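Local structure of histone-lysine N-methyltransferase, H3 lysine-9 specific SUVH6 (Arabidopsis thaliana, 6A5K) at residues 16-21 and 77-82. The protein acts as an H3K9-specific histone methyltransferase using S-adenosylmethionine as methyl donor, and probably reads non-CG DNA methylation through its SRA domain. The protein carries 1 engineered substitution. Numbering follows the deposited sequence.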
loop_
_atom_site.group_PDB
_atom_site.type_symbol
_atom_site.label_atom_id
_atom_site.label_comp_id
_atom_site.label_asym_id
_atom_site.label_seq_id
_atom_site.Cartn_x
_atom_site.Cartn_y
_atom_site.Cartn_z
ATOM N N LEU A 16 0.396 1.722 -11.688
ATOM C CA LEU A 16 -0.122 2.421 -12.857
ATOM C C LEU A 16 -1.643 2.268 -12.954
ATOM O O LEU A 16 -2.373 3.247 -13.147
ATOM C CB LEU A 16 0.547 1.893 -14.127
ATOM C CG LEU A 16 0.216 2.605 -15.438
ATOM C CD1 LEU A 16 0.806 4.020 -15.445
ATOM C CD2 LEU A 16 0.713 1.787 -16.631
ATOM N N PHE A 17 -2.115 1.032 -12.801
ATOM C CA PHE A 17 -3.547 0.758 -12.819
ATOM C C PHE A 17 -4.316 1.605 -11.796
ATOM O O PHE A 17 -5.308 2.266 -12.134
ATOM C CB PHE A 17 -3.808 -0.728 -12.554
ATOM C CG PHE A 17 -5.254 -1.053 -12.355
ATOM C CD1 PHE A 17 -6.122 -1.104 -13.435
ATOM C CD2 PHE A 17 -5.752 -1.312 -11.087
ATOM C CE1 PHE A 17 -7.458 -1.410 -13.258
ATOM C CE2 PHE A 17 -7.089 -1.619 -10.904
ATOM C CZ PHE A 17 -7.943 -1.663 -11.994
ATOM N N HIS A 18 -3.857 1.602 -10.547
ATOM C CA HIS A 18 -4.568 2.362 -9.522
ATOM C C HIS A 18 -4.455 3.867 -9.741
ATOM O O HIS A 18 -5.383 4.619 -9.416
ATOM C CB HIS A 18 -4.076 1.964 -8.127
ATOM C CG HIS A 18 -4.663 0.671 -7.656
ATOM N ND1 HIS A 18 -5.947 0.581 -7.160
ATOM C CD2 HIS A 18 -4.172 -0.590 -7.664
ATOM C CE1 HIS A 18 -6.213 -0.679 -6.862
ATOM N NE2 HIS A 18 -5.155 -1.412 -7.162
ATOM N N GLY A 19 -3.336 4.297 -10.312
ATOM C CA GLY A 19 -3.159 5.693 -10.673
ATOM C C GLY A 19 -4.235 6.119 -11.655
ATOM O O GLY A 19 -4.890 7.150 -11.477
ATOM N N VAL A 20 -4.432 5.309 -12.691
ATOM C CA VAL A 20 -5.459 5.598 -13.689
ATOM C C VAL A 20 -6.873 5.561 -13.092
ATOM O O VAL A 20 -7.689 6.455 -13.360
ATOM C CB VAL A 20 -5.368 4.612 -14.876
ATOM C CG1 VAL A 20 -6.542 4.817 -15.836
ATOM C CG2 VAL A 20 -4.038 4.797 -15.595
ATOM N N CYS A 21 -7.162 4.534 -12.289
ATOM C CA CYS A 21 -8.438 4.469 -11.568
ATOM C C CYS A 21 -8.741 5.766 -10.812
ATOM O O CYS A 21 -9.830 6.349 -10.939
ATOM C CB CYS A 21 -8.447 3.311 -10.562
ATOM S SG CYS A 21 -8.594 1.659 -11.270
ATOM N N GLU A 77 -1.874 -8.410 -2.217
ATOM C CA GLU A 77 -3.285 -8.049 -2.159
ATOM C C GLU A 77 -3.700 -7.204 -3.352
ATOM O O GLU A 77 -2.872 -6.523 -3.966
ATOM C CB GLU A 77 -3.597 -7.312 -0.851
ATOM C CG GLU A 77 -3.304 -8.169 0.382
ATOM C CD GLU A 77 -4.044 -7.703 1.621
ATOM O OE1 GLU A 77 -4.656 -6.616 1.572
ATOM O OE2 GLU A 77 -4.024 -8.439 2.636
ATOM N N PHE A 78 -4.992 -7.270 -3.658
ATOM C CA PHE A 78 -5.592 -6.625 -4.813
ATOM C C PHE A 78 -6.940 -6.038 -4.397
ATOM O O PHE A 78 -7.668 -6.648 -3.609
ATOM C CB PHE A 78 -5.772 -7.629 -5.954
ATOM C CG PHE A 78 -4.572 -8.504 -6.175
ATOM C CD1 PHE A 78 -4.473 -9.743 -5.546
ATOM C CD2 PHE A 78 -3.523 -8.075 -6.975
ATOM C CE1 PHE A 78 -3.355 -10.539 -5.726
ATOM C CE2 PHE A 78 -2.401 -8.872 -7.167
ATOM C CZ PHE A 78 -2.321 -10.107 -6.540
ATOM N N GLN A 79 -7.265 -4.855 -4.903
ATOM C CA GLN A 79 -8.570 -4.258 -4.629
ATOM C C GLN A 79 -9.624 -4.790 -5.594
ATOM O O GLN A 79 -10.745 -5.134 -5.198
ATOM C CB GLN A 79 -8.510 -2.733 -4.732
ATOM C CG GLN A 79 -9.836 -2.059 -4.372
ATOM C CD GLN A 79 -9.805 -0.560 -4.574
ATOM O OE1 GLN A 79 -8.738 0.048 -4.605
ATOM N NE2 GLN A 79 -10.979 0.045 -4.718
ATOM N N TYR A 80 -9.253 -4.867 -6.865
ATOM C CA TYR A 80 -10.187 -5.257 -7.909
ATOM C C TYR A 80 -9.855 -6.615 -8.508
ATOM O O TYR A 80 -8.684 -6.952 -8.709
ATOM C CB TYR A 80 -10.204 -4.214 -9.019
ATOM C CG TYR A 80 -10.646 -2.831 -8.599
ATOM C CD1 TYR A 80 -11.994 -2.518 -8.493
ATOM C CD2 TYR A 80 -9.716 -1.820 -8.358
ATOM C CE1 TYR A 80 -12.405 -1.252 -8.139
ATOM C CE2 TYR A 80 -10.127 -0.547 -7.994
ATOM C CZ TYR A 80 -11.471 -0.272 -7.892
ATOM O OH TYR A 80 -11.899 0.985 -7.545
ATOM N N ARG A 81 -10.895 -7.382 -8.812
ATOM C CA ARG A 81 -10.733 -8.647 -9.509
ATOM C C ARG A 81 -9.998 -8.447 -10.831
ATOM O O ARG A 81 -9.230 -9.313 -11.257
ATOM C CB ARG A 81 -12.099 -9.297 -9.753
ATOM C CG ARG A 81 -12.223 -10.726 -9.248
ATOM C CD ARG A 81 -13.525 -11.337 -9.739
ATOM N NE ARG A 81 -13.705 -12.727 -9.328
ATOM C CZ ARG A 81 -14.359 -13.099 -8.233
ATOM N NH1 ARG A 81 -14.891 -12.186 -7.427
ATOM N NH2 ARG A 81 -14.478 -14.386 -7.939
HETATM N N MSE A 82 -10.227 -7.300 -11.472
HETATM C CA MSE A 82 -9.568 -6.970 -12.741
HETATM C C MSE A 82 -8.036 -6.961 -12.651
HETATM O O MSE A 82 -7.346 -7.199 -13.656
HETATM C CB MSE A 82 -10.058 -5.612 -13.253
HETATM C CG MSE A 82 -11.423 -5.668 -13.934
HETATM SE SE MSE A 82 -11.298 -5.866 -15.861
HETATM C CE MSE A 82 -11.155 -7.798 -15.952
HETATM O O HOH W 1 -7.702 2.427 -5.747
#
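The ring of F17 meets Y80 at its edge: CD2 of Y80 lies near the F17 plane, 3.7 Å from F17 CE2, while SG of C21, one helical turn on, sits above one F17 face, displaced toward the rim. F17 CD2 in turn lies over one face of the H18 ring, toward the rim. Seen from Y80, the approach of F17 is oblique; the two planes stand at 82° with centroids 5.9 Å apart. One face of Y80 is occupied by CG of its own neighbour Q79, and H18 CE1 comes to the Y80 edge, 4.0 Å from CD2. C21 adds a sulfur-aromatic contact, SG lying 5.0 Å from the Y80 centroid and 43° off the ring normal. With CG anti to its backbone N, F17 projects its ring toward Y80. The contact sets the long helix 5-29 against the SRA domain, where strand 77-78 of its sheet gives way through a short loop to helix 81-87. Through L16 and V20, helix 5-29 also packs on helix 412-420 of the SET domain, so helix 5-29 touches both domains. The polar part of the contact runs through H18 and Q79. No direct hydrogen bond links the segments; a water bridges them instead, 2.9 Å from H18 ND1 and donating to Q79 OE1 at 2.8 Å. The extended Q79 chain carries its amide to the imidazole edge, with OE1 3.5 Å from H18 CE1 and the two planes 24° apart. E83 OE2 accepts from the backbone N atoms of Q79 and Y80 and forms a weak hydrogen bond with H18 NE2.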